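Local coordinates for ferredoxin component of dioxygenase (Sphingobium yanoikuyae, PDB 2I7F), which carries a Rieske-type [2Fe-2S] cluster and probably passes electrons to the terminal oxygenase of a biphenyl 2,3-dioxygenase system, at residues 5-10 with 97-102; 11-16 with 29-34; 18-23 with 51-56; 36-41 with 90-95; 44-49 with 85-90. One frame throughout, in Å; residues are numbered along the deposited sequence.

Contact 1 of 5, residues 5-10 with 97-102; sequences LRLCQV and GWVCID. With SO4 (sulfate ion), chain C.
L5 pairs with I101 in both directions, its N bonded to I101 O at 2.8 Å and its O accepting from I101 N. R6 follows over one face of the W98 indole: its CD lies 3.9 Å from the centroid of the five-membered ring, a CH-pi contact, while beyond a bend at chi3 (-63°) the guanidinium is far enough off that any cation-pi attraction is weak. L7 N donates to V99 O at 2.7 Å, and L7 CD1 meets I101 CG2 on the buried side. C8 O takes the V99 N-H. Q9 CG covers the opposite indole face, 3.8 Å from the six-membered centroid, and its N and NE2 both bind a sulfate, probably from the crystallisation liquor. V10 N then closes the pairing on G97 O at 2.9 Å. With W98 cut back to an alanine, R6 and Q9 would probably lose their CH-pi surface, and the R6 side chain would be freer to turn. The ladder thus combines an apolar face of L5, C8, V99 and I101 with an outer one where methylenes sandwich an indole.

Contact 2 of 5, residues 11-16 with 29-34; sequences ASVKDG and LAVYNV. With SO4 (sulfate ion), chain C.
The amide of N33 is gripped from two directions: ND2 donates to V13 O at 3.1 Å, with the acceptor close to the amide plane, while OD1 accepts from the backbone N of G36. CG stands anti to N33 N (chi1 166°), which carries the amide out from the strand to the loop 13-15. The backbone N of N33 reaches the same loop through a water, 2.9 Å away, which in turn donates to K14 O. D15 CA lies 3.2 Å from N33 O in a CA-H...O contact, and the D15 carboxylate turns to D35 N through OD2. Next to these polar bonds V13 points toward the strand; its CG2 touches V31 CG1 at 3.8 Å, the two valines crossing at about a right angle, and CG1 rests on the peptide between Y32 and N33. Sulfate O2, at the far end of the loop, accepts from S12 OG. The arrangement is that of a connecting loop laid over a strand of the antiparallel sheet of the Rieske fold, with an asparagine amide tying loop and following turn together.

Contact 3 of 5, residues 18-23 with 51-56; sequences PVAVYQ and MLTDGY
The chain from P18 into edge strand 19-21 passes a short 3-10 turn at 52-54, the CA atoms of P18 and T53 coming within 5.3 Å of each other. The turn is held by its own backbone bonds, D54 N to M51 O at 3.0 Å and G55 N to L52 O at 2.9 Å. T53 carries most of the contact. Its methyl CG2 sits against the strand backbone, 3.7 Å from V19 O, and also meets P18 CB at 4.1 Å. With chi1 at 58°, OG1 lies between the backbone N and the carbonyl carbon of its own residue; it approaches A20 CB and is hydrogen-bonded to OD1 of N43. The direct contacts are therefore apolar or mixed, and the polar link is made by a water that donates to both P18 O, at 2.7 Å, and T53 O, at 2.8 Å. Farther along, Y22 and M51 reach for each other from opposite directions; M51 bends at chi2 (-53°), and its methyl CE lies 3.8 Å from Y22 OH. P18 also touches Y32 and I62, which places the contact where the large sheet meets the smaller one. This is the junction of two parts typical of a Rieske domain: the edge of the basal sheet and the chain that follows the first pair of cluster ligands, C45 and H47.

Contact 4 of 5, residues 36-41 with 90-95; sequences GEVFVT and YPVTIE
V92 faces two valines of strand 37-41 and crosses each at about a right angle. Its CG2 presses on V40 CG2 at 3.5 Å, a close methyl pair, and its CG1 meets V38 CG1 at 4.1 Å. Standing anti to the backbone N of V92 (chi1 -174°), CG1 is directed to V38 while CG2, the other branch, serves V40. Y90 approaches differently: its ring runs obliquely to V40, with CD1 3.9 Å from V40 CG1, and turns its edge to V40 O and to the carbonyl carbon of T41. The same V40 O accepts the Y90 backbone N-H at 3.0 Å, a bent bond (146° at the hydrogen). Beyond the ring, Y90 OH is bonded to D42 OD1. The N-to-C directions of segments 37-41 and 92-95 are 124° apart and their axes come no closer than 7.7 Å, so that beyond the Y90 bond valine side chains make the contact. On the other flank of 37-42 lies strand 29-34, whose V31 touches V38, while 98-102 borders 89-95 and brings V99 onto V38 and V92.

Contact 5 of 5, residues 44-49 with 85-90; sequences LCTHGN and IPIKTY. With FES (Fe2/s2 (inorganic) cluster), chain D.
A chi1 of 63° puts T46 OG1 between its own backbone N and carbonyl carbon, where it donates to I85 O at 2.7 Å; at I87, CG1 stands anti to the backbone N (chi1 -161°) and the chain then bends at chi2 (64°), bringing CD1 to L44 O and T46 CG2. A water donates to T46 OG1 and accepts from I85 N at 3.0 Å, so the hydroxyl is tied twice to I85. T46 CG2 lies 3.6 Å from P86 O. This threonine lies between two cluster ligands, in the Cys-X-His motif of Rieske proteins: C45 SG binds one iron at 2.3 Å and H47 ND1 the other at 2.2 Å, with C64 and H67 completing the pairs. A valine in place of T46 would probably leave I85 O and the water without their mate and let the ligand loop shift against 85-87. H47 N donates to C45 SG at 3.4 Å, and G48 N approaches the bridging sulfide S2 at 3.2 Å, where the bare CA of glycine avoids a clash with the cluster.

Overall arrangement
Contacts 1, 2 and 4 all involve the large antiparallel sheet. Contacts 1 and 2 meet by packing, C8 SG on V13 CG2 at 3.7 Å, whereas contacts 1 and 4 are joined by a probable hydrogen bond from C100 N to T93 O at 2.8 Å. Contact 3 brings the loop after the first cluster ligands to the edge of this sheet, and contact 5 holds those ligands themselves. The ranges of contacts 4 and 5 overlap at Y90, which acts in contact 4. Contacts 1 and 5 lie on opposite sides of the chain's centre, about 20 Å apart between centres. The M51 side chain of contact 3 is about 9 Å from the cluster, and that of T41 in contact 4 about 12 Å.

Contact 1 of 5, residues 5-10 with 97-102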
# COMPACT_ATOMS: atom_id res chain seq x y z
N LEU A 5 -4.17 -2.57 -14.81
CA LEU A 5 -2.87 -3.20 -14.57
C LEU A 5 -3.05 -4.23 -13.48
O LEU A 5 -3.54 -3.88 -12.43
CB LEU A 5 -1.85 -2.17 -14.05
CG LEU A 5 -1.40 -1.06 -14.99
CD1 LEU A 5 -0.41 -0.10 -14.32
CD2 LEU A 5 -0.83 -1.74 -16.22
N ARG A 6 -2.68 -5.48 -13.73
CA ARG A 6 -2.64 -6.50 -12.67
C ARG A 6 -1.42 -6.33 -11.75
O ARG A 6 -0.30 -6.22 -12.23
CB ARG A 6 -2.64 -7.90 -13.28
CG ARG A 6 -3.94 -8.21 -13.94
CD ARG A 6 -3.98 -9.55 -14.61
NE ARG A 6 -3.02 -9.57 -15.67
CZ ARG A 6 -2.85 -10.57 -16.53
NH1 ARG A 6 -3.59 -11.67 -16.44
NH2 ARG A 6 -1.95 -10.44 -17.49
N LEU A 7 -1.64 -6.33 -10.44
CA LEU A 7 -0.55 -6.19 -9.46
C LEU A 7 -0.11 -7.53 -8.87
O LEU A 7 1.08 -7.83 -8.85
CB LEU A 7 -0.90 -5.17 -8.34
CG LEU A 7 -1.34 -3.81 -8.87
CD1 LEU A 7 -1.67 -2.82 -7.71
CD2 LEU A 7 -0.29 -3.22 -9.82
N CYS A 8 -1.07 -8.35 -8.45
CA CYS A 8 -0.80 -9.58 -7.74
C CYS A 8 -2.12 -10.26 -7.52
O CYS A 8 -3.16 -9.63 -7.64
CB CYS A 8 -0.08 -9.32 -6.39
SG CYS A 8 -1.00 -8.45 -5.07
N GLN A 9 -2.08 -11.55 -7.21
CA GLN A 9 -3.31 -12.28 -6.94
C GLN A 9 -3.84 -11.86 -5.57
O GLN A 9 -3.08 -11.64 -4.64
CB GLN A 9 -3.04 -13.77 -6.96
CG GLN A 9 -2.81 -14.29 -8.35
CD GLN A 9 -2.22 -15.66 -8.28
OE1 GLN A 9 -2.95 -16.65 -8.39
NE2 GLN A 9 -0.93 -15.74 -8.03
N VAL A 10 -5.16 -11.72 -5.48
CA VAL A 10 -5.84 -11.42 -4.21
C VAL A 10 -5.42 -12.43 -3.11
O VAL A 10 -5.18 -12.08 -1.95
CB VAL A 10 -7.40 -11.47 -4.38
CG1 VAL A 10 -8.12 -11.22 -3.03
CG2 VAL A 10 -7.92 -10.45 -5.37
N GLY A 97 -9.65 -12.71 -9.94
CA GLY A 97 -8.70 -13.05 -8.87
C GLY A 97 -7.48 -12.20 -8.74
O GLY A 97 -6.66 -12.48 -7.87
N TRP A 98 -7.29 -11.22 -9.62
CA TRP A 98 -6.17 -10.26 -9.51
C TRP A 98 -6.52 -8.91 -8.88
O TRP A 98 -7.54 -8.31 -9.19
CB TRP A 98 -5.51 -10.02 -10.89
CG TRP A 98 -4.79 -11.21 -11.37
CD1 TRP A 98 -5.35 -12.30 -11.98
CD2 TRP A 98 -3.38 -11.49 -11.25
NE1 TRP A 98 -4.37 -13.23 -12.25
CE2 TRP A 98 -3.16 -12.76 -11.81
CE3 TRP A 98 -2.28 -10.77 -10.77
CZ2 TRP A 98 -1.88 -13.34 -11.89
CZ3 TRP A 98 -1.03 -11.34 -10.83
CH2 TRP A 98 -0.84 -12.62 -11.37
N VAL A 99 -5.64 -8.43 -8.02
CA VAL A 99 -5.64 -7.05 -7.56
C VAL A 99 -5.18 -6.14 -8.70
O VAL A 99 -4.05 -6.28 -9.19
CB VAL A 99 -4.71 -6.79 -6.34
CG1 VAL A 99 -4.79 -5.35 -5.94
CG2 VAL A 99 -5.13 -7.66 -5.15
N CYS A 100 -6.08 -5.26 -9.16
CA CYS A 100 -5.76 -4.31 -10.21
C CYS A 100 -5.99 -2.88 -9.81
O CYS A 100 -6.81 -2.57 -8.95
CB CYS A 100 -6.58 -4.59 -11.49
SG CYS A 100 -6.53 -6.21 -12.18
N ILE A 101 -5.25 -2.00 -10.50
CA ILE A 101 -5.43 -0.55 -10.48
C ILE A 101 -5.50 -0.06 -11.94
O ILE A 101 -5.16 -0.78 -12.86
CB ILE A 101 -4.34 0.20 -9.67
CG1 ILE A 101 -2.92 0.01 -10.26
CG2 ILE A 101 -4.43 -0.21 -8.17
CD1 ILE A 101 -1.88 1.08 -9.83
N ASP A 102 -5.96 1.15 -12.13
CA ASP A 102 -6.07 1.72 -13.46
C ASP A 102 -4.69 2.11 -13.89
O ASP A 102 -3.88 2.52 -13.07
CB ASP A 102 -6.99 2.95 -13.46
CG ASP A 102 -8.46 2.62 -13.13
OD1 ASP A 102 -8.89 1.45 -13.22
OD2 ASP A 102 -9.22 3.56 -12.78
S SO4 C . 1.35 -13.02 -7.45
O1 SO4 C . 1.61 -11.91 -8.37
O2 SO4 C . 0.20 -12.80 -6.57
O3 SO4 C . 1.11 -14.25 -8.23
O4 SO4 C . 2.54 -13.20 -6.59

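Contact 2 of 5, residues 11-16 with 29-34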
# COMPACT_ATOMS: atom_id res chain seq x y z
N ALA A 11 -5.40 -13.71 -3.49
CA ALA A 11 -4.96 -14.80 -2.56
C ALA A 11 -3.59 -14.58 -1.89
O ALA A 11 -3.33 -15.15 -0.84
CB ALA A 11 -4.94 -16.11 -3.28
N SER A 12 -2.69 -13.83 -2.54
CA SER A 12 -1.34 -13.54 -2.03
C SER A 12 -1.29 -12.52 -0.91
O SER A 12 -0.24 -12.36 -0.24
CB SER A 12 -0.47 -12.96 -3.14
OG SER A 12 -0.15 -13.95 -4.06
N VAL A 13 -2.38 -11.78 -0.71
CA VAL A 13 -2.38 -10.67 0.23
C VAL A 13 -3.14 -11.04 1.50
O VAL A 13 -4.36 -10.97 1.53
CB VAL A 13 -2.98 -9.38 -0.37
CG1 VAL A 13 -2.61 -8.17 0.52
CG2 VAL A 13 -2.53 -9.21 -1.84
N LYS A 14 -2.40 -11.40 2.55
CA LYS A 14 -2.95 -11.68 3.88
C LYS A 14 -3.03 -10.43 4.75
O LYS A 14 -2.14 -9.56 4.69
CB LYS A 14 -2.08 -12.73 4.60
CG LYS A 14 -2.20 -14.15 4.04
CD LYS A 14 -1.06 -14.56 3.10
CE LYS A 14 0.29 -14.78 3.83
NZ LYS A 14 1.29 -13.64 3.60
N ASP A 15 -4.09 -10.33 5.57
CA ASP A 15 -4.26 -9.24 6.56
C ASP A 15 -3.06 -9.30 7.45
O ASP A 15 -2.76 -10.35 8.00
CB ASP A 15 -5.54 -9.42 7.43
CG ASP A 15 -5.93 -8.13 8.22
OD1 ASP A 15 -5.09 -7.26 8.57
OD2 ASP A 15 -7.12 -7.97 8.51
N GLY A 16 -2.36 -8.18 7.56
CA GLY A 16 -1.22 -8.05 8.44
C GLY A 16 0.09 -8.23 7.73
O GLY A 16 1.11 -7.98 8.32
N LEU A 29 4.82 -0.11 -5.46
CA LEU A 29 3.45 -0.17 -4.92
C LEU A 29 3.38 -1.14 -3.76
O LEU A 29 4.16 -2.06 -3.68
CB LEU A 29 2.47 -0.62 -5.99
CG LEU A 29 2.30 0.27 -7.24
CD1 LEU A 29 1.47 -0.50 -8.26
CD2 LEU A 29 1.69 1.61 -6.91
N ALA A 30 2.45 -0.88 -2.84
CA ALA A 30 2.23 -1.68 -1.66
C ALA A 30 0.79 -2.11 -1.74
O ALA A 30 -0.08 -1.30 -1.93
CB ALA A 30 2.47 -0.89 -0.42
N VAL A 31 0.56 -3.40 -1.55
CA VAL A 31 -0.79 -3.96 -1.53
C VAL A 31 -1.12 -4.53 -0.13
O VAL A 31 -0.33 -5.28 0.44
CB VAL A 31 -0.95 -5.05 -2.60
CG1 VAL A 31 -2.41 -5.51 -2.71
CG2 VAL A 31 -0.44 -4.54 -3.93
N TYR A 32 -2.29 -4.14 0.40
CA TYR A 32 -2.72 -4.49 1.73
C TYR A 32 -4.08 -5.15 1.75
O TYR A 32 -4.94 -4.86 0.91
CB TYR A 32 -2.82 -3.27 2.63
CG TYR A 32 -1.73 -2.27 2.53
CD1 TYR A 32 -1.70 -1.37 1.47
CD2 TYR A 32 -0.77 -2.14 3.53
CE1 TYR A 32 -0.76 -0.41 1.39
CE2 TYR A 32 0.22 -1.12 3.43
CZ TYR A 32 0.20 -0.27 2.37
OH TYR A 32 1.15 0.75 2.21
N ASN A 33 -4.28 -5.98 2.76
CA ASN A 33 -5.56 -6.55 3.11
C ASN A 33 -5.86 -6.07 4.53
O ASN A 33 -5.12 -6.39 5.47
CB ASN A 33 -5.47 -8.08 3.01
CG ASN A 33 -6.65 -8.83 3.66
OD1 ASN A 33 -7.54 -8.26 4.27
ND2 ASN A 33 -6.61 -10.15 3.54
N VAL A 34 -6.89 -5.23 4.65
CA VAL A 34 -7.41 -4.75 5.91
C VAL A 34 -8.77 -5.44 6.15
O VAL A 34 -9.76 -5.16 5.48
CB VAL A 34 -7.55 -3.17 5.91
CG1 VAL A 34 -8.27 -2.68 7.19
CG2 VAL A 34 -6.17 -2.49 5.75
S SO4 C . 1.35 -13.02 -7.45
O1 SO4 C . 1.61 -11.91 -8.37
O2 SO4 C . 0.20 -12.80 -6.57
O3 SO4 C . 1.11 -14.25 -8.23
O4 SO4 C . 2.54 -13.20 -6.59
O HOH W 1 -1.86 -6.66 4.21

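Contact 3 of 5, residues 18-23 with 51-56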
# COMPACT_ATOMS: atom_id res chain seq x y z
N PRO A 18 1.46 -7.00 4.19
CA PRO A 18 1.40 -6.37 2.88
C PRO A 18 2.46 -6.86 1.89
O PRO A 18 3.54 -7.35 2.30
CB PRO A 18 1.56 -4.87 3.16
CG PRO A 18 1.98 -4.73 4.52
CD PRO A 18 1.78 -6.04 5.27
N VAL A 19 2.13 -6.67 0.61
CA VAL A 19 2.83 -7.27 -0.50
C VAL A 19 3.39 -6.14 -1.35
O VAL A 19 2.65 -5.24 -1.74
CB VAL A 19 1.85 -8.14 -1.32
CG1 VAL A 19 2.49 -8.65 -2.62
CG2 VAL A 19 1.42 -9.31 -0.46
N ALA A 20 4.70 -6.19 -1.57
CA ALA A 20 5.39 -5.27 -2.45
C ALA A 20 5.24 -5.71 -3.88
O ALA A 20 5.55 -6.83 -4.22
CB ALA A 20 6.91 -5.20 -2.10
N VAL A 21 4.77 -4.82 -4.72
CA VAL A 21 4.58 -5.12 -6.13
C VAL A 21 5.34 -4.09 -6.90
O VAL A 21 5.19 -2.93 -6.62
CB VAL A 21 3.12 -5.03 -6.49
CG1 VAL A 21 2.96 -5.08 -8.01
CG2 VAL A 21 2.33 -6.19 -5.77
N TYR A 22 6.16 -4.50 -7.85
CA TYR A 22 6.92 -3.58 -8.67
C TYR A 22 6.48 -3.75 -10.09
O TYR A 22 6.94 -4.63 -10.78
CB TYR A 22 8.42 -3.87 -8.60
CG TYR A 22 9.02 -3.54 -7.26
CD1 TYR A 22 8.86 -4.39 -6.16
CD2 TYR A 22 9.78 -2.38 -7.09
CE1 TYR A 22 9.42 -4.05 -4.89
CE2 TYR A 22 10.35 -2.05 -5.85
CZ TYR A 22 10.18 -2.87 -4.77
OH TYR A 22 10.79 -2.50 -3.59
N GLN A 23 5.57 -2.88 -10.52
CA GLN A 23 4.96 -3.00 -11.82
C GLN A 23 5.69 -1.96 -12.68
O GLN A 23 5.99 -0.85 -12.22
CB GLN A 23 3.41 -2.83 -11.70
CG GLN A 23 2.56 -3.49 -12.81
CD GLN A 23 2.52 -2.69 -14.14
OE1 GLN A 23 2.40 -3.26 -15.23
NE2 GLN A 23 2.63 -1.36 -14.03
N MET A 51 10.51 1.34 2.57
CA MET A 51 9.30 0.78 1.95
C MET A 51 8.29 0.43 3.02
O MET A 51 8.63 -0.26 3.99
CB MET A 51 9.59 -0.47 1.12
CG MET A 51 10.38 -0.20 -0.20
SD MET A 51 9.65 1.03 -1.29
CE MET A 51 10.85 1.12 -2.58
N LEU A 52 7.05 0.87 2.83
CA LEU A 52 6.01 0.61 3.80
C LEU A 52 5.70 -0.88 3.99
O LEU A 52 5.39 -1.30 5.09
CB LEU A 52 4.76 1.40 3.48
CG LEU A 52 4.88 2.91 3.54
CD1 LEU A 52 3.55 3.44 3.04
CD2 LEU A 52 5.22 3.39 5.00
N THR A 53 5.89 -1.69 2.94
CA THR A 53 5.66 -3.15 3.04
C THR A 53 6.67 -3.82 3.98
O THR A 53 6.40 -4.93 4.46
CB THR A 53 5.72 -3.84 1.67
OG1 THR A 53 7.00 -3.59 1.08
CG2 THR A 53 4.58 -3.38 0.76
N ASP A 54 7.80 -3.14 4.28
CA ASP A 54 8.76 -3.58 5.32
C ASP A 54 8.43 -3.08 6.74
O ASP A 54 9.19 -3.30 7.69
CB ASP A 54 10.20 -3.13 4.99
CG ASP A 54 10.78 -3.81 3.76
OD1 ASP A 54 10.40 -4.95 3.47
OD2 ASP A 54 11.62 -3.19 3.08
N GLY A 55 7.35 -2.33 6.89
CA GLY A 55 6.92 -1.89 8.23
C GLY A 55 5.87 -2.81 8.77
O GLY A 55 5.89 -4.02 8.54
N TYR A 56 4.94 -2.21 9.51
CA TYR A 56 4.09 -2.93 10.44
C TYR A 56 2.66 -2.47 10.25
O TYR A 56 2.33 -1.32 10.48
CB TYR A 56 4.55 -2.67 11.87
CG TYR A 56 6.05 -2.89 12.00
CD1 TYR A 56 6.59 -4.17 12.15
CD2 TYR A 56 6.93 -1.80 11.91
CE1 TYR A 56 7.97 -4.35 12.20
CE2 TYR A 56 8.30 -1.98 11.98
CZ TYR A 56 8.81 -3.24 12.10
OH TYR A 56 10.16 -3.34 12.19
O HOH W 2 5.06 -7.44 4.50

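Contact 4 of 5, residues 36-41 with 90-95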
# COMPACT_ATOMS: atom_id res chain seq x y z
N GLY A 36 -10.00 -8.21 5.30
CA GLY A 36 -10.59 -8.89 4.17
C GLY A 36 -10.83 -8.04 2.95
O GLY A 36 -11.36 -8.56 1.96
N GLU A 37 -10.49 -6.76 2.99
CA GLU A 37 -10.62 -5.85 1.81
C GLU A 37 -9.23 -5.33 1.43
O GLU A 37 -8.41 -5.11 2.29
CB GLU A 37 -11.50 -4.64 2.13
CG GLU A 37 -12.97 -4.74 1.78
CD GLU A 37 -13.72 -5.51 2.75
OE1 GLU A 37 -13.65 -5.18 3.94
OE2 GLU A 37 -14.42 -6.44 2.32
N VAL A 38 -9.02 -5.08 0.13
CA VAL A 38 -7.73 -4.73 -0.45
C VAL A 38 -7.58 -3.21 -0.76
O VAL A 38 -8.50 -2.56 -1.20
CB VAL A 38 -7.48 -5.61 -1.74
CG1 VAL A 38 -6.24 -5.22 -2.48
CG2 VAL A 38 -7.45 -7.09 -1.39
N PHE A 39 -6.40 -2.67 -0.45
CA PHE A 39 -6.04 -1.28 -0.67
C PHE A 39 -4.66 -1.30 -1.29
O PHE A 39 -3.89 -2.26 -1.10
CB PHE A 39 -6.08 -0.50 0.67
CG PHE A 39 -7.44 -0.51 1.33
CD1 PHE A 39 -7.83 -1.57 2.16
CD2 PHE A 39 -8.40 0.46 1.00
CE1 PHE A 39 -9.09 -1.61 2.70
CE2 PHE A 39 -9.67 0.41 1.53
CZ PHE A 39 -10.02 -0.62 2.40
N VAL A 40 -4.36 -0.26 -2.07
CA VAL A 40 -3.09 -0.10 -2.78
C VAL A 40 -2.60 1.35 -2.56
O VAL A 40 -3.36 2.32 -2.78
CB VAL A 40 -3.20 -0.45 -4.30
CG1 VAL A 40 -1.85 -0.19 -5.08
CG2 VAL A 40 -3.64 -1.93 -4.48
N THR A 41 -1.35 1.46 -2.10
CA THR A 41 -0.64 2.73 -1.92
C THR A 41 0.72 2.67 -2.62
O THR A 41 1.22 1.60 -2.89
CB THR A 41 -0.44 3.12 -0.41
OG1 THR A 41 0.66 2.38 0.18
CG2 THR A 41 -1.70 2.92 0.41
N TYR A 90 -4.53 4.34 -4.62
CA TYR A 90 -5.06 3.97 -5.92
C TYR A 90 -6.39 3.25 -5.72
O TYR A 90 -6.50 2.42 -4.82
CB TYR A 90 -4.06 3.05 -6.70
CG TYR A 90 -2.70 3.69 -6.95
CD1 TYR A 90 -1.69 3.63 -6.00
CD2 TYR A 90 -2.44 4.37 -8.11
CE1 TYR A 90 -0.47 4.20 -6.21
CE2 TYR A 90 -1.20 4.97 -8.32
CZ TYR A 90 -0.23 4.88 -7.37
OH TYR A 90 0.99 5.47 -7.64
N PRO A 91 -7.40 3.57 -6.52
CA PRO A 91 -8.65 2.83 -6.58
C PRO A 91 -8.39 1.45 -7.16
O PRO A 91 -7.74 1.34 -8.22
CB PRO A 91 -9.54 3.70 -7.51
CG PRO A 91 -8.89 5.00 -7.57
CD PRO A 91 -7.43 4.71 -7.47
N VAL A 92 -8.93 0.44 -6.47
CA VAL A 92 -8.68 -0.97 -6.69
C VAL A 92 -9.95 -1.63 -7.30
O VAL A 92 -11.10 -1.35 -6.91
CB VAL A 92 -8.18 -1.68 -5.38
CG1 VAL A 92 -7.78 -3.11 -5.62
CG2 VAL A 92 -6.99 -0.91 -4.77
N THR A 93 -9.72 -2.45 -8.32
CA THR A 93 -10.68 -3.39 -8.86
C THR A 93 -10.08 -4.80 -8.73
O THR A 93 -8.90 -4.95 -8.87
CB THR A 93 -10.98 -3.03 -10.32
OG1 THR A 93 -11.32 -1.63 -10.40
CG2 THR A 93 -12.14 -3.86 -10.91
N ILE A 94 -10.90 -5.82 -8.50
CA ILE A 94 -10.50 -7.24 -8.61
C ILE A 94 -11.03 -7.79 -9.91
O ILE A 94 -12.25 -7.72 -10.20
CB ILE A 94 -11.05 -8.11 -7.44
CG1 ILE A 94 -10.34 -7.68 -6.13
CG2 ILE A 94 -10.85 -9.60 -7.70
CD1 ILE A 94 -11.02 -8.22 -4.87
N GLU A 95 -10.10 -8.28 -10.72
CA GLU A 95 -10.39 -8.80 -12.04
C GLU A 95 -9.88 -10.20 -12.05
O GLU A 95 -8.69 -10.40 -12.05
CB GLU A 95 -9.68 -7.98 -13.12
CG GLU A 95 -10.09 -6.50 -13.19
CD GLU A 95 -11.47 -6.28 -13.74
OE1 GLU A 95 -12.16 -7.27 -14.10
OE2 GLU A 95 -11.89 -5.11 -13.84

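Contact 5 of 5, residues 44-49 with 85-90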
# COMPACT_ATOMS: atom_id res chain seq x y z
N LEU A 44 7.06 3.62 -1.31
CA LEU A 44 8.08 4.50 -0.78
C LEU A 44 7.43 5.48 0.23
O LEU A 44 6.58 6.29 -0.13
CB LEU A 44 8.83 5.30 -1.90
CG LEU A 44 10.15 5.99 -1.49
CD1 LEU A 44 11.27 4.94 -1.20
CD2 LEU A 44 10.62 7.01 -2.53
N CYS A 45 7.85 5.38 1.50
CA CYS A 45 7.52 6.38 2.51
C CYS A 45 7.79 7.78 1.96
O CYS A 45 8.71 7.96 1.17
CB CYS A 45 8.36 6.18 3.77
SG CYS A 45 7.73 7.25 5.08
N THR A 46 6.92 8.73 2.31
CA THR A 46 7.03 10.11 1.80
C THR A 46 8.04 10.88 2.64
O THR A 46 8.45 11.98 2.26
CB THR A 46 5.66 10.91 1.79
OG1 THR A 46 5.17 11.04 3.13
CG2 THR A 46 4.59 10.27 0.88
N HIS A 47 8.46 10.30 3.76
CA HIS A 47 9.41 10.94 4.63
C HIS A 47 10.87 10.55 4.35
O HIS A 47 11.80 11.34 4.59
CB HIS A 47 9.04 10.71 6.08
CG HIS A 47 9.98 11.35 7.02
ND1 HIS A 47 10.97 10.65 7.69
CD2 HIS A 47 10.18 12.66 7.32
CE1 HIS A 47 11.69 11.49 8.40
NE2 HIS A 47 11.25 12.72 8.18
N GLY A 48 11.08 9.35 3.85
CA GLY A 48 12.43 8.95 3.50
C GLY A 48 12.51 7.70 2.66
O GLY A 48 11.55 7.30 2.02
N ASN A 49 13.69 7.09 2.63
CA ASN A 49 13.95 5.95 1.78
C ASN A 49 13.72 4.66 2.59
O ASN A 49 14.65 4.03 3.06
CB ASN A 49 15.39 6.00 1.24
CG ASN A 49 15.62 7.10 0.22
OD1 ASN A 49 14.81 7.35 -0.64
ND2 ASN A 49 16.79 7.75 0.31
N ILE A 85 3.35 14.26 4.52
CA ILE A 85 2.88 14.29 3.12
C ILE A 85 2.06 13.01 2.90
O ILE A 85 2.59 11.91 3.09
CB ILE A 85 4.06 14.30 2.11
CG1 ILE A 85 4.93 15.56 2.27
CG2 ILE A 85 3.55 14.18 0.68
CD1 ILE A 85 6.32 15.43 1.59
N PRO A 86 0.78 13.12 2.53
CA PRO A 86 -0.01 11.89 2.36
C PRO A 86 0.60 10.93 1.32
O PRO A 86 1.17 11.37 0.32
CB PRO A 86 -1.36 12.42 1.88
CG PRO A 86 -1.43 13.74 2.47
CD PRO A 86 -0.06 14.30 2.30
N ILE A 87 0.47 9.63 1.58
CA ILE A 87 0.88 8.57 0.67
C ILE A 87 -0.15 8.57 -0.47
O ILE A 87 -1.33 8.91 -0.26
CB ILE A 87 1.07 7.17 1.45
CG1 ILE A 87 1.91 6.16 0.69
CG2 ILE A 87 -0.23 6.54 1.79
CD1 ILE A 87 3.35 6.53 0.43
N LYS A 88 0.31 8.34 -1.69
CA LYS A 88 -0.59 8.17 -2.82
C LYS A 88 -1.32 6.84 -2.67
O LYS A 88 -0.69 5.83 -2.40
CB LYS A 88 0.18 8.17 -4.13
CG LYS A 88 -0.62 7.83 -5.39
CD LYS A 88 -1.32 9.02 -5.90
CE LYS A 88 -1.88 8.78 -7.28
NZ LYS A 88 -2.87 9.85 -7.54
N THR A 89 -2.64 6.89 -2.85
CA THR A 89 -3.52 5.73 -2.91
C THR A 89 -4.05 5.54 -4.34
O THR A 89 -3.98 6.44 -5.18
CB THR A 89 -4.73 5.84 -1.89
OG1 THR A 89 -5.66 6.85 -2.32
CG2 THR A 89 -4.25 6.15 -0.47
N TYR A 90 -4.53 4.34 -4.62
CA TYR A 90 -5.06 3.97 -5.92
C TYR A 90 -6.39 3.25 -5.72
O TYR A 90 -6.50 2.42 -4.82
CB TYR A 90 -4.06 3.05 -6.70
CG TYR A 90 -2.70 3.69 -6.95
CD1 TYR A 90 -1.69 3.63 -6.00
CD2 TYR A 90 -2.44 4.37 -8.11
CE1 TYR A 90 -0.47 4.20 -6.21
CE2 TYR A 90 -1.20 4.97 -8.32
CZ TYR A 90 -0.23 4.88 -7.37
OH TYR A 90 0.99 5.47 -7.64
FE1 FES D . 10.82 8.46 8.06
FE2 FES D . 9.17 6.65 6.79
S1 FES D . 8.77 7.90 8.58
S2 FES D . 11.27 7.24 6.26
O HOH W 3 5.98 12.82 5.00